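Local atomic coordinates of bifunctional GH43-CE protein (Bacteroides eggerthii, PDB entry 6MLY), a protein that probably acts on arabinoxylan as a bifunctional enzyme, joining a family 43 glycoside hydrolase, generally assigned as a xylan 1,4-beta-xylosidase, to a carbohydrate esterase. Residues A[333-338]-A[367-372]; A[554-559]-A[694-699]; A[620-625]-A[667-672]. One frame throughout, in Å; residues are numbered along the deposited sequence.

Contact 1 of 3, residues A[333-338]-A[367-372]; sequences QWNHNP and KNILTQ
The indole of W334 is sandwiched between L370 and P338. CD1 of L370 sits over the middle of the six-membered ring, 3.5 Å from its centroid and practically on the ring normal, a clear CH-pi contact. On the opposite face CB of P338 lies over the rim, and in the ring plane N368 O comes to the edge, 3.7 Å from W334 CZ3. The indole is placed there by its first torsion, with CG anti to the carbonyl carbon (chi1 -55°), while L370 reaches over with CG anti to its own backbone N.

The backbones beneath pair as antiparallel strands. Q333 N donates to T371 O over 3.0 Å, nearly straight and in the carbonyl plane, and N335 N reaches I369 O at 2.9 Å. W334 and L370 form the non-hydrogen-bonded pair next to Q333 and T371. Beside it, CB of N335 packs against CB of I369 at 4.1 Å. The amide of N335 works outward: H336 ND1 donates to N335 OD1 at 3.1 Å from above the amide plane, with the oxygen lying in the imidazole plane, and ND2 bonds Y91 OH. K367 NZ makes only a weak bond to N337 O (3.4 Å), its stronger partner being N83 O; N337 ND2 bonds N83 OD1, and H336 NE2 pairs with T90 N.

These strands belong to a sheet of the concanavalin A-like domain that strand 51-52, from the glycosidase part, extends beyond 333-335. The indole sandwich thus joins the two strands, whereas the polar side-chain ends reach the glycosidase, helped by backbone bonding of W334 with S52.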
ATOM      1  N   GLN A 333      14.913   8.236  10.752  1.00 62.90           N
ATOM      2  CA  GLN A 333      16.037   7.300  10.652  1.00 62.99           C
ATOM      3  C   GLN A 333      16.316   7.051   9.160  1.00 63.22           C
ATOM      4  O   GLN A 333      15.390   6.815   8.387  1.00 63.45           O
ATOM      5  CB  GLN A 333      15.745   5.968  11.363  1.00 63.47           C
ATOM      6  CG  GLN A 333      15.009   6.081  12.697  1.00 63.20           C
ATOM      7  CD  GLN A 333      14.829   4.743  13.380  1.00 63.94           C
ATOM      8  OE1 GLN A 333      15.479   3.762  13.034  1.00 64.84           O
ATOM      9  NE2 GLN A 333      13.947   4.688  14.370  1.00 63.97           N
ATOM     10  N   TRP A 334      17.597   7.092   8.772  1.00 63.59           N
ATOM     11  CA  TRP A 334      18.037   6.786   7.410  1.00 64.56           C
ATOM     12  C   TRP A 334      17.995   5.273   7.167  1.00 65.17           C
ATOM     13  O   TRP A 334      17.988   4.483   8.100  1.00 65.03           O
ATOM     14  CB  TRP A 334      19.452   7.316   7.151  1.00 64.93           C
ATOM     15  CG  TRP A 334      19.642   8.776   7.426  1.00 65.34           C
ATOM     16  CD1 TRP A 334      20.051   9.345   8.596  1.00 65.32           C
ATOM     17  CD2 TRP A 334      19.469   9.859   6.497  1.00 65.30           C
ATOM     18  NE1 TRP A 334      20.131  10.705   8.464  1.00 65.13           N
ATOM     19  CE2 TRP A 334      19.781  11.049   7.188  1.00 65.36           C
ATOM     20  CE3 TRP A 334      19.083   9.941   5.156  1.00 65.60           C
ATOM     21  CZ2 TRP A 334      19.713  12.301   6.583  1.00 65.48           C
ATOM     22  CZ3 TRP A 334      19.017  11.180   4.559  1.00 65.80           C
ATOM     23  CH2 TRP A 334      19.328  12.343   5.265  1.00 65.77           C
ATOM     24  N   ASN A 335      17.979   4.892   5.888  1.00 66.29           N
ATOM     25  CA  ASN A 335      18.184   3.518   5.447  1.00 67.17           C
ATOM     26  C   ASN A 335      19.690   3.295   5.278  1.00 67.38           C
ATOM     27  O   ASN A 335      20.299   3.878   4.373  1.00 67.47           O
ATOM     28  CB  ASN A 335      17.439   3.235   4.140  1.00 68.67           C
ATOM     29  CG  ASN A 335      17.742   1.873   3.548  1.00 69.95           C
ATOM     30  OD1 ASN A 335      17.935   0.896   4.272  1.00 70.92           O
ATOM     31  ND2 ASN A 335      17.754   1.797   2.225  1.00 72.41           N
ATOM     32  N   HIS A 336      20.272   2.462   6.155  1.00 66.85           N
ATOM     33  CA  HIS A 336      21.711   2.210   6.196  1.00 67.28           C
ATOM     34  C   HIS A 336      22.439   3.517   6.534  1.00 66.70           C
ATOM     35  O   HIS A 336      21.798   4.531   6.819  1.00 66.19           O
ATOM     36  CB  HIS A 336      22.195   1.574   4.882  1.00 68.38           C
ATOM     37  CG  HIS A 336      21.966   0.103   4.780  1.00 69.17           C
ATOM     38  ND1 HIS A 336      20.702  -0.447   4.686  1.00 69.06           N
ATOM     39  CD2 HIS A 336      22.833  -0.929   4.718  1.00 70.07           C
ATOM     40  CE1 HIS A 336      20.801  -1.757   4.592  1.00 69.88           C
ATOM     41  NE2 HIS A 336      22.100  -2.077   4.609  1.00 70.61           N
ATOM     42  N   ASN A 337      23.777   3.476   6.517  1.00 67.64           N
ATOM     43  CA  ASN A 337      24.605   4.614   6.895  1.00 68.16           C
ATOM     44  C   ASN A 337      24.418   5.752   5.900  1.00 67.88           C
ATOM     45  O   ASN A 337      24.679   5.587   4.710  1.00 68.81           O
ATOM     46  CB  ASN A 337      26.086   4.246   6.990  1.00 69.05           C
ATOM     47  CG  ASN A 337      26.387   3.386   8.194  1.00 69.22           C
ATOM     48  OD1 ASN A 337      25.497   3.106   8.992  1.00 69.31           O
ATOM     49  ND2 ASN A 337      27.633   2.961   8.327  1.00 70.27           N
ATOM     50  N   PRO A 338      23.995   6.952   6.364  1.00 67.59           N
ATOM     51  CA  PRO A 338      23.837   8.099   5.475  1.00 67.69           C
ATOM     52  C   PRO A 338      25.198   8.621   4.998  1.00 68.45           C
ATOM     53  O   PRO A 338      26.194   8.445   5.698  1.00 69.15           O
ATOM     54  CB  PRO A 338      23.136   9.144   6.357  1.00 66.97           C
ATOM     55  CG  PRO A 338      23.561   8.790   7.762  1.00 66.63           C
ATOM     56  CD  PRO A 338      23.680   7.281   7.765  1.00 66.81           C
ATOM     57  N   LYS A 367      21.608   5.582  -1.405  1.00 76.98           N
ATOM     58  CA  LYS A 367      21.959   6.191  -0.138  1.00 76.16           C
ATOM     59  C   LYS A 367      21.022   7.371   0.135  1.00 74.83           C
ATOM     60  O   LYS A 367      20.391   7.900  -0.778  1.00 75.44           O
ATOM     61  CB  LYS A 367      23.421   6.646  -0.163  1.00 77.34           C
ATOM     62  CG  LYS A 367      24.441   5.527  -0.336  1.00 78.86           C
ATOM     63  CD  LYS A 367      25.879   5.998  -0.275  1.00 79.95           C
ATOM     64  CE  LYS A 367      26.354   6.314   1.129  1.00 79.26           C
ATOM     65  NZ  LYS A 367      26.577   5.090   1.931  1.00 80.15           N
ATOM     66  N   ASN A 368      20.936   7.746   1.413  1.00 73.74           N
ATOM     67  CA  ASN A 368      20.246   8.944   1.885  1.00 71.69           C
ATOM     68  C   ASN A 368      18.742   8.841   1.595  1.00 70.50           C
ATOM     69  O   ASN A 368      18.095   9.836   1.271  1.00 70.02           O
ATOM     70  CB  ASN A 368      20.888  10.217   1.325  1.00 72.05           C
ATOM     71  CG  ASN A 368      22.331  10.371   1.763  1.00 72.41           C
ATOM     72  OD1 ASN A 368      23.110   9.424   1.691  1.00 73.92           O
ATOM     73  ND2 ASN A 368      22.699  11.554   2.230  1.00 72.07           N
ATOM     74  N   ILE A 369      18.194   7.629   1.744  1.00 69.99           N
ATOM     75  CA  ILE A 369      16.754   7.430   1.822  1.00 68.97           C
ATOM     76  C   ILE A 369      16.339   7.682   3.281  1.00 68.41           C
ATOM     77  O   ILE A 369      16.778   6.965   4.187  1.00 68.61           O
ATOM     78  CB  ILE A 369      16.354   6.027   1.318  1.00 68.83           C
ATOM     79  CG1 ILE A 369      16.802   5.791  -0.129  1.00 68.48           C
ATOM     80  CG2 ILE A 369      14.856   5.797   1.480  1.00 68.99           C
ATOM     81  CD1 ILE A 369      16.429   4.431  -0.679  1.00 67.95           C
ATOM     82  N   LEU A 370      15.507   8.716   3.482  1.00 67.73           N
ATOM     83  CA  LEU A 370      15.088   9.227   4.797  1.00 66.82           C
ATOM     84  C   LEU A 370      13.698   8.673   5.134  1.00 66.32           C
ATOM     85  O   LEU A 370      12.831   8.672   4.276  1.00 66.50           O
ATOM     86  CB  LEU A 370      15.068  10.757   4.716  1.00 66.44           C
ATOM     87  CG  LEU A 370      14.841  11.496   6.032  1.00 66.50           C
ATOM     88  CD1 LEU A 370      16.029  11.326   6.970  1.00 66.71           C
ATOM     89  CD2 LEU A 370      14.562  12.971   5.783  1.00 66.61           C
ATOM     90  N   THR A 371      13.486   8.215   6.378  1.00 65.38           N
ATOM     91  CA  THR A 371      12.292   7.416   6.691  1.00 65.29           C
ATOM     92  C   THR A 371      11.706   7.715   8.077  1.00 63.96           C
ATOM     93  O   THR A 371      12.419   8.068   9.010  1.00 63.77           O
ATOM     94  CB  THR A 371      12.605   5.916   6.636  1.00 66.27           C
ATOM     95  OG1 THR A 371      13.283   5.580   7.845  1.00 66.53           O
ATOM     96  CG2 THR A 371      13.439   5.524   5.436  1.00 67.41           C
ATOM     97  N   GLN A 372      10.382   7.544   8.170  1.00 63.33           N
ATOM     98  CA  GLN A 372       9.634   7.363   9.408  1.00 63.21           C
ATOM     99  C   GLN A 372       8.816   6.072   9.281  1.00 63.93           C
ATOM    100  O   GLN A 372       8.730   5.497   8.201  1.00 65.02           O
ATOM    101  CB  GLN A 372       8.713   8.551   9.684  1.00 62.31           C
ATOM    102  CG  GLN A 372       9.441   9.880   9.811  1.00 62.06           C
ATOM    103  CD  GLN A 372       8.600  10.952  10.462  1.00 62.10           C
ATOM    104  OE1 GLN A 372       7.636  10.674  11.173  1.00 62.57           O
ATOM    105  NE2 GLN A 372       8.978  12.199  10.245  1.00 62.00           N
TER

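Contact 2 of 3, residues A[554-559]-A[694-699]; sequences GSAWFA and NSPEAA. With ACT (acetate ion), chain E.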
ATOM      1  N   GLY A 554     -10.907  -2.652 -23.251  1.00 72.71           N
ATOM      2  CA  GLY A 554     -10.669  -3.355 -24.497  1.00 73.35           C
ATOM      3  C   GLY A 554      -9.530  -4.350 -24.362  1.00 74.04           C
ATOM      4  O   GLY A 554      -8.434  -3.988 -23.950  1.00 74.15           O
ATOM      5  N   SER A 555      -9.811  -5.612 -24.701  1.00 74.57           N
ATOM      6  CA  SER A 555      -8.824  -6.676 -24.624  1.00 75.04           C
ATOM      7  C   SER A 555      -8.999  -7.709 -25.748  1.00 75.42           C
ATOM      8  O   SER A 555      -8.198  -8.634 -25.845  1.00 77.11           O
ATOM      9  CB  SER A 555      -8.901  -7.336 -23.275  1.00 75.05           C
ATOM     10  OG  SER A 555     -10.215  -7.816 -23.012  1.00 75.09           O
ATOM     11  N   ALA A 556     -10.026  -7.550 -26.592  1.00 74.79           N
ATOM     12  CA  ALA A 556     -10.492  -8.618 -27.470  1.00 74.92           C
ATOM     13  C   ALA A 556     -10.899  -9.838 -26.629  1.00 75.81           C
ATOM     14  O   ALA A 556     -10.783 -10.982 -27.070  1.00 77.08           O
ATOM     15  CB  ALA A 556      -9.426  -8.961 -28.483  1.00 75.62           C
ATOM     16  N   TRP A 557     -11.390  -9.569 -25.414  1.00 75.63           N
ATOM     17  CA  TRP A 557     -11.831 -10.588 -24.461  1.00 76.51           C
ATOM     18  C   TRP A 557     -10.678 -11.525 -24.045  1.00 78.14           C
ATOM     19  O   TRP A 557     -10.917 -12.707 -23.754  1.00 79.40           O
ATOM     20  CB  TRP A 557     -13.010 -11.382 -25.041  1.00 77.12           C
ATOM     21  CG  TRP A 557     -14.114 -10.539 -25.603  1.00 76.35           C
ATOM     22  CD1 TRP A 557     -15.017  -9.790 -24.908  1.00 76.09           C
ATOM     23  CD2 TRP A 557     -14.455 -10.381 -26.991  1.00 76.89           C
ATOM     24  NE1 TRP A 557     -15.884  -9.166 -25.764  1.00 75.45           N
ATOM     25  CE2 TRP A 557     -15.565  -9.512 -27.047  1.00 76.37           C
ATOM     26  CE3 TRP A 557     -13.931 -10.884 -28.187  1.00 78.12           C
ATOM     27  CZ2 TRP A 557     -16.156  -9.138 -28.252  1.00 77.04           C
ATOM     28  CZ3 TRP A 557     -14.511 -10.510 -29.379  1.00 78.52           C
ATOM     29  CH2 TRP A 557     -15.610  -9.649 -29.409  1.00 78.13           C
ATOM     30  N   PHE A 558      -9.443 -11.005 -23.990  1.00 78.28           N
ATOM     31  CA  PHE A 558      -8.261 -11.831 -23.697  1.00 79.12           C
ATOM     32  C   PHE A 558      -7.645 -11.480 -22.338  1.00 79.42           C
ATOM     33  O   PHE A 558      -6.826 -12.245 -21.843  1.00 81.63           O
ATOM     34  CB  PHE A 558      -7.193 -11.691 -24.787  1.00 80.05           C
ATOM     35  CG  PHE A 558      -7.459 -12.472 -26.051  1.00 81.18           C
ATOM     36  CD1 PHE A 558      -7.813 -13.813 -26.002  1.00 82.32           C
ATOM     37  CD2 PHE A 558      -7.325 -11.875 -27.296  1.00 81.25           C
ATOM     38  CE1 PHE A 558      -8.053 -14.528 -27.166  1.00 83.16           C
ATOM     39  CE2 PHE A 558      -7.560 -12.593 -28.460  1.00 82.45           C
ATOM     40  CZ  PHE A 558      -7.925 -13.920 -28.392  1.00 83.13           C
ATOM     41  N   ALA A 559      -8.049 -10.351 -21.739  1.00 78.21           N
ATOM     42  CA  ALA A 559      -7.421  -9.827 -20.521  1.00 78.26           C
ATOM     43  C   ALA A 559      -8.380  -9.962 -19.332  1.00 78.23           C
ATOM     44  O   ALA A 559      -9.597  -9.864 -19.500  1.00 77.17           O
ATOM     45  CB  ALA A 559      -7.012  -8.394 -20.735  1.00 76.95           C
ATOM     46  N   ASN A 694      -9.212 -18.575 -35.312  1.00 91.50           N
ATOM     47  CA  ASN A 694      -8.102 -17.906 -34.632  1.00 91.40           C
ATOM     48  C   ASN A 694      -8.523 -16.517 -34.131  1.00 87.67           C
ATOM     49  O   ASN A 694      -7.867 -15.972 -33.244  1.00 87.86           O
ATOM     50  CB  ASN A 694      -6.870 -17.803 -35.536  1.00 92.63           C
ATOM     51  CG  ASN A 694      -6.054 -19.079 -35.587  1.00 94.61           C
ATOM     52  OD1 ASN A 694      -4.892 -19.052 -35.983  1.00 97.10           O
ATOM     53  ND2 ASN A 694      -6.645 -20.194 -35.186  1.00 93.26           N
ATOM     54  N   SER A 695      -9.602 -15.951 -34.690  1.00 86.09           N
ATOM     55  CA  SER A 695     -10.028 -14.589 -34.351  1.00 83.00           C
ATOM     56  C   SER A 695     -10.519 -14.536 -32.903  1.00 81.21           C
ATOM     57  O   SER A 695     -10.962 -15.545 -32.363  1.00 81.75           O
ATOM     58  CB  SER A 695     -11.069 -14.078 -35.323  1.00 82.75           C
ATOM     59  OG  SER A 695     -12.269 -14.833 -35.242  1.00 82.74           O
ATOM     60  N   PRO A 696     -10.445 -13.364 -32.228  1.00 79.28           N
ATOM     61  CA  PRO A 696     -10.826 -13.243 -30.819  1.00 78.42           C
ATOM     62  C   PRO A 696     -12.238 -13.722 -30.440  1.00 78.56           C
ATOM     63  O   PRO A 696     -12.455 -14.130 -29.293  1.00 78.55           O
ATOM     64  CB  PRO A 696     -10.750 -11.733 -30.560  1.00 76.85           C
ATOM     65  CG  PRO A 696      -9.734 -11.238 -31.557  1.00 77.46           C
ATOM     66  CD  PRO A 696      -9.964 -12.090 -32.784  1.00 78.65           C
ATOM     67  N   GLU A 697     -13.179 -13.641 -31.386  1.00 78.89           N
ATOM     68  CA  GLU A 697     -14.571 -14.053 -31.158  1.00 78.86           C
ATOM     69  C   GLU A 697     -14.669 -15.586 -31.123  1.00 79.96           C
ATOM     70  O   GLU A 697     -15.473 -16.131 -30.366  1.00 79.85           O
ATOM     71  CB  GLU A 697     -15.524 -13.447 -32.198  1.00 78.56           C
ATOM     72  CG  GLU A 697     -15.080 -13.583 -33.644  1.00 79.57           C
ATOM     73  CD  GLU A 697     -14.547 -12.299 -34.262  1.00 79.20           C
ATOM     74  OE1 GLU A 697     -13.552 -11.754 -33.728  1.00 79.56           O
ATOM     75  OE2 GLU A 697     -15.145 -11.834 -35.274  1.00 79.76           O
ATOM     76  N   ALA A 698     -13.851 -16.265 -31.938  1.00 81.13           N
ATOM     77  CA  ALA A 698     -13.775 -17.732 -31.958  1.00 82.51           C
ATOM     78  C   ALA A 698     -13.265 -18.260 -30.604  1.00 82.95           C
ATOM     79  O   ALA A 698     -13.731 -19.299 -30.110  1.00 84.34           O
ATOM     80  CB  ALA A 698     -12.887 -18.181 -33.095  1.00 83.39           C
ATOM     81  N   ALA A 699     -12.303 -17.544 -30.010  1.00 82.14           N
ATOM     82  CA  ALA A 699     -11.772 -17.871 -28.694  1.00 82.10           C
ATOM     83  C   ALA A 699     -12.826 -17.588 -27.616  1.00 81.42           C
ATOM     84  O   ALA A 699     -12.876 -18.294 -26.618  1.00 82.81           O
ATOM     85  CB  ALA A 699     -10.503 -17.095 -28.435  1.00 81.64           C
TER
HETATM   86  C   ACT E 901      -9.086  -4.269 -28.104  1.00 50.43           C
HETATM   87  O   ACT E 901      -8.574  -4.744 -29.143  1.00 59.01           O
HETATM   88  OXT ACT E 901      -9.898  -4.920 -27.402  1.00 49.55           O
HETATM   89  CH3 ACT E 901      -8.716  -2.869 -27.695  1.00 47.58           C
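Two consecutive non-glycine residues, A556 and W557, take left-handed helical backbone angles (phi 58° and 62°), and the tight corner they make is pressed against P696 at the start of helix 696-701. CB of A556 meets CB of P696 at 3.7 Å. F558 comes in at a slant: its CE2 lies 3.9 Å from P696 CB and its CE1 3.8 Å from A699 CB, one helical turn on, while A556 O stands over the rim of one face of the phenyl ring. W557, with CG anti to the carbonyl carbon (chi1 -49°), sends its indole toward P696 and E697, CE3 at 4.1 Å from P696 CB and CZ3 approaching E697 CB. In an alpha/beta-hydrolase fold, the loop following strand 546-552 commonly supplies oxyanion-hole amides. An acetate, probably from the crystallisation liquor, is consistent with this: its OXT takes a weak hydrogen bond of 2.8 Å from A556 N. Nearby, S555 N bonds S629 OG, and the indole meets the ring of H632 nearly at right angles. Replacing W557 with an alanine would probably open a gap between P696, E697 and H632, leaving the helix start less firmly seated on the loop. W557 O is held by S589 OG and F558 O by S588 OG.

Contact 3 of 3, residues A[620-625]-A[667-672]; sequences SFIGIT and SRVDAV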
ATOM      1  N   SER A 620     -29.059   5.079  -7.855  1.00 73.93           N
ATOM      2  CA  SER A 620     -30.207   5.514  -8.634  1.00 74.04           C
ATOM      3  C   SER A 620     -29.760   5.708 -10.090  1.00 72.89           C
ATOM      4  O   SER A 620     -30.579   5.659 -11.002  1.00 73.14           O
ATOM      5  CB  SER A 620     -30.831   6.766  -8.060  1.00 75.09           C
ATOM      6  OG  SER A 620     -30.035   7.911  -8.329  1.00 74.58           O
ATOM      7  N   PHE A 621     -28.449   5.917 -10.273  1.00 72.14           N
ATOM      8  CA  PHE A 621     -27.805   6.007 -11.569  1.00 71.25           C
ATOM      9  C   PHE A 621     -26.512   5.178 -11.573  1.00 70.53           C
ATOM     10  O   PHE A 621     -25.612   5.417 -10.766  1.00 69.76           O
ATOM     11  CB  PHE A 621     -27.511   7.471 -11.908  1.00 71.69           C
ATOM     12  CG  PHE A 621     -26.924   7.697 -13.279  1.00 71.58           C
ATOM     13  CD1 PHE A 621     -27.746   7.917 -14.376  1.00 71.73           C
ATOM     14  CD2 PHE A 621     -25.551   7.695 -13.474  1.00 71.29           C
ATOM     15  CE1 PHE A 621     -27.207   8.131 -15.635  1.00 71.36           C
ATOM     16  CE2 PHE A 621     -25.015   7.905 -14.736  1.00 71.13           C
ATOM     17  CZ  PHE A 621     -25.843   8.125 -15.814  1.00 71.19           C
ATOM     18  N   ILE A 622     -26.437   4.212 -12.499  1.00 69.98           N
ATOM     19  CA  ILE A 622     -25.205   3.493 -12.843  1.00 69.80           C
ATOM     20  C   ILE A 622     -25.004   3.552 -14.369  1.00 69.78           C
ATOM     21  O   ILE A 622     -25.664   2.828 -15.126  1.00 70.69           O
ATOM     22  CB  ILE A 622     -25.257   2.040 -12.329  1.00 69.37           C
ATOM     23  CG1 ILE A 622     -25.417   1.982 -10.805  1.00 69.56           C
ATOM     24  CG2 ILE A 622     -24.038   1.261 -12.802  1.00 68.66           C
ATOM     25  CD1 ILE A 622     -25.514   0.582 -10.235  1.00 69.87           C
ATOM     26  N   GLY A 623     -24.092   4.423 -14.820  1.00 69.75           N
ATOM     27  CA  GLY A 623     -23.633   4.429 -16.215  1.00 69.40           C
ATOM     28  C   GLY A 623     -22.638   3.307 -16.466  1.00 69.69           C
ATOM     29  O   GLY A 623     -22.214   2.641 -15.528  1.00 71.02           O
ATOM     30  N   ILE A 624     -22.264   3.094 -17.731  1.00 68.84           N
ATOM     31  CA  ILE A 624     -21.282   2.069 -18.092  1.00 68.62           C
ATOM     32  C   ILE A 624     -20.730   2.382 -19.486  1.00 68.71           C
ATOM     33  O   ILE A 624     -21.459   2.853 -20.352  1.00 68.81           O
ATOM     34  CB  ILE A 624     -21.896   0.655 -18.025  1.00 68.73           C
ATOM     35  CG1 ILE A 624     -20.833  -0.437 -18.179  1.00 68.44           C
ATOM     36  CG2 ILE A 624     -23.013   0.493 -19.048  1.00 68.95           C
ATOM     37  CD1 ILE A 624     -21.294  -1.808 -17.736  1.00 68.68           C
ATOM     38  N   THR A 625     -19.440   2.097 -19.680  1.00 69.00           N
ATOM     39  CA  THR A 625     -18.736   2.422 -20.911  1.00 69.40           C
ATOM     40  C   THR A 625     -17.509   1.515 -21.057  1.00 70.41           C
ATOM     41  O   THR A 625     -17.147   0.798 -20.135  1.00 70.94           O
ATOM     42  CB  THR A 625     -18.381   3.914 -20.937  1.00 69.55           C
ATOM     43  OG1 THR A 625     -17.699   4.210 -22.156  1.00 69.36           O
ATOM     44  CG2 THR A 625     -17.529   4.333 -19.758  1.00 69.26           C
ATOM     45  N   SER A 667     -29.062  -5.864 -11.687  1.00 76.71           N
ATOM     46  CA  SER A 667     -27.876  -5.756 -12.545  1.00 75.58           C
ATOM     47  C   SER A 667     -28.091  -4.718 -13.657  1.00 73.78           C
ATOM     48  O   SER A 667     -27.394  -4.757 -14.663  1.00 73.81           O
ATOM     49  CB  SER A 667     -27.531  -7.100 -13.141  1.00 75.68           C
ATOM     50  OG  SER A 667     -28.508  -7.501 -14.090  1.00 76.29           O
ATOM     51  N   ARG A 668     -29.028  -3.784 -13.456  1.00 73.95           N
ATOM     52  CA  ARG A 668     -29.407  -2.813 -14.482  1.00 73.41           C
ATOM     53  C   ARG A 668     -28.324  -1.745 -14.637  1.00 71.78           C
ATOM     54  O   ARG A 668     -27.542  -1.505 -13.717  1.00 71.66           O
ATOM     55  CB  ARG A 668     -30.721  -2.109 -14.133  1.00 75.59           C
ATOM     56  CG  ARG A 668     -31.965  -2.820 -14.640  1.00 77.89           C
ATOM     57  CD  ARG A 668     -33.216  -2.037 -14.293  1.00 80.07           C
ATOM     58  NE  ARG A 668     -34.439  -2.691 -14.746  1.00 81.67           N
ATOM     59  CZ  ARG A 668     -35.303  -3.310 -13.949  1.00 83.91           C
ATOM     60  NH1 ARG A 668     -35.061  -3.409 -12.650  1.00 85.61           N
ATOM     61  NH2 ARG A 668     -36.417  -3.809 -14.458  1.00 84.85           N
ATOM     62  N   VAL A 669     -28.325  -1.104 -15.811  1.00 69.94           N
ATOM     63  CA  VAL A 669     -27.565   0.113 -16.077  1.00 69.23           C
ATOM     64  C   VAL A 669     -28.519   1.125 -16.713  1.00 68.72           C
ATOM     65  O   VAL A 669     -29.513   0.739 -17.326  1.00 69.09           O
ATOM     66  CB  VAL A 669     -26.331  -0.158 -16.962  1.00 68.89           C
ATOM     67  CG1 VAL A 669     -25.337  -1.069 -16.255  1.00 69.05           C
ATOM     68  CG2 VAL A 669     -26.701  -0.724 -18.325  1.00 68.95           C
ATOM     69  N   ASP A 670     -28.202   2.415 -16.565  1.00 67.87           N
ATOM     70  CA  ASP A 670     -29.124   3.500 -16.915  1.00 67.80           C
ATOM     71  C   ASP A 670     -28.636   4.294 -18.142  1.00 67.35           C
ATOM     72  O   ASP A 670     -29.396   5.092 -18.699  1.00 67.94           O
ATOM     73  CB  ASP A 670     -29.344   4.403 -15.701  1.00 67.90           C
ATOM     74  CG  ASP A 670     -29.844   3.655 -14.478  1.00 68.28           C
ATOM     75  OD1 ASP A 670     -30.831   2.907 -14.610  1.00 68.87           O
ATOM     76  OD2 ASP A 670     -29.228   3.812 -13.405  1.00 68.26           O
ATOM     77  N   ALA A 671     -27.392   4.066 -18.576  1.00 66.42           N
ATOM     78  CA  ALA A 671     -26.793   4.827 -19.664  1.00 66.35           C
ATOM     79  C   ALA A 671     -25.543   4.102 -20.172  1.00 66.27           C
ATOM     80  O   ALA A 671     -24.747   3.616 -19.374  1.00 65.94           O
ATOM     81  CB  ALA A 671     -26.461   6.218 -19.187  1.00 66.56           C
ATOM     82  N   VAL A 672     -25.380   4.047 -21.500  1.00 65.83           N
ATOM     83  CA  VAL A 672     -24.254   3.361 -22.130  1.00 65.83           C
ATOM     84  C   VAL A 672     -23.552   4.329 -23.087  1.00 65.77           C
ATOM     85  O   VAL A 672     -24.203   5.110 -23.773  1.00 66.46           O
ATOM     86  CB  VAL A 672     -24.704   2.083 -22.864  1.00 65.69           C
ATOM     87  CG1 VAL A 672     -23.551   1.409 -23.591  1.00 65.73           C
ATOM     88  CG2 VAL A 672     -25.381   1.098 -21.927  1.00 65.90           C
TER
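The side chains of I624 and V672 run together on one face of the sheet, their CG2 methyls 3.8 Å apart, and V669 closes in with its own CG2 4.0 Å from I624 CG2. The two segments are neighbouring parallel strands in the central sheet of an alpha/beta-hydrolase fold, 621-627 running on toward what is probably the nucleophile elbow. On the face with I624, helix 596-610 covers the cluster, V601 touching I624 and I605 touching V669. The other face carries A671, whose CB rests 3.9 Å from CZ of F621. The phenyl gets there because its CG stands anti to the backbone N (chi1 -176°), which swings the ring along the strand toward A671; F785 of helix 775-789 packs on both.

The backbone pairing is modest at this end. I624 N makes a weak, bent bond to A671 O, and V672 CA leans on I624 O through a CA-H...O contact of 3.4 Å. On its far side strand 621-627 is bonded to strand 546-552, so it runs inside the sheet.

Farther out, D670 does the polar work. Its N donates to I622 O at 2.9 Å, tilted from the carbonyl plane, while its side chain runs past the phenyl of F621 in the opposite sense and accepts from the amide of the same isoleucine. One residue thus grips both the N-H and the C=O of I622. In the second of these bonds I622 N meets D670 OD2 at 3.0 Å, on the anti side of the carboxylate and 23° out of its plane.

Overall arrangement
Contacts 1 and 3 are buried strand pairings, antiparallel in the concanavalin A-like domain and parallel in the esterase part; contact 2 is partly exposed and joins a loop to a helix start. Contact 1 lies across the chain's centre from the others, its centre about 48 Å from that of contact 2 and 49 Å from that of contact 3. Those two share the alpha/beta-hydrolase fold, nearest atoms about 8 Å apart, with contact 3 nested along the chain between the segments of contact 2. Backbone bonds join the segments in contacts 1 and 3, supplemented in contact 3 by a carboxylate; contact 2 relies on apolar side chains.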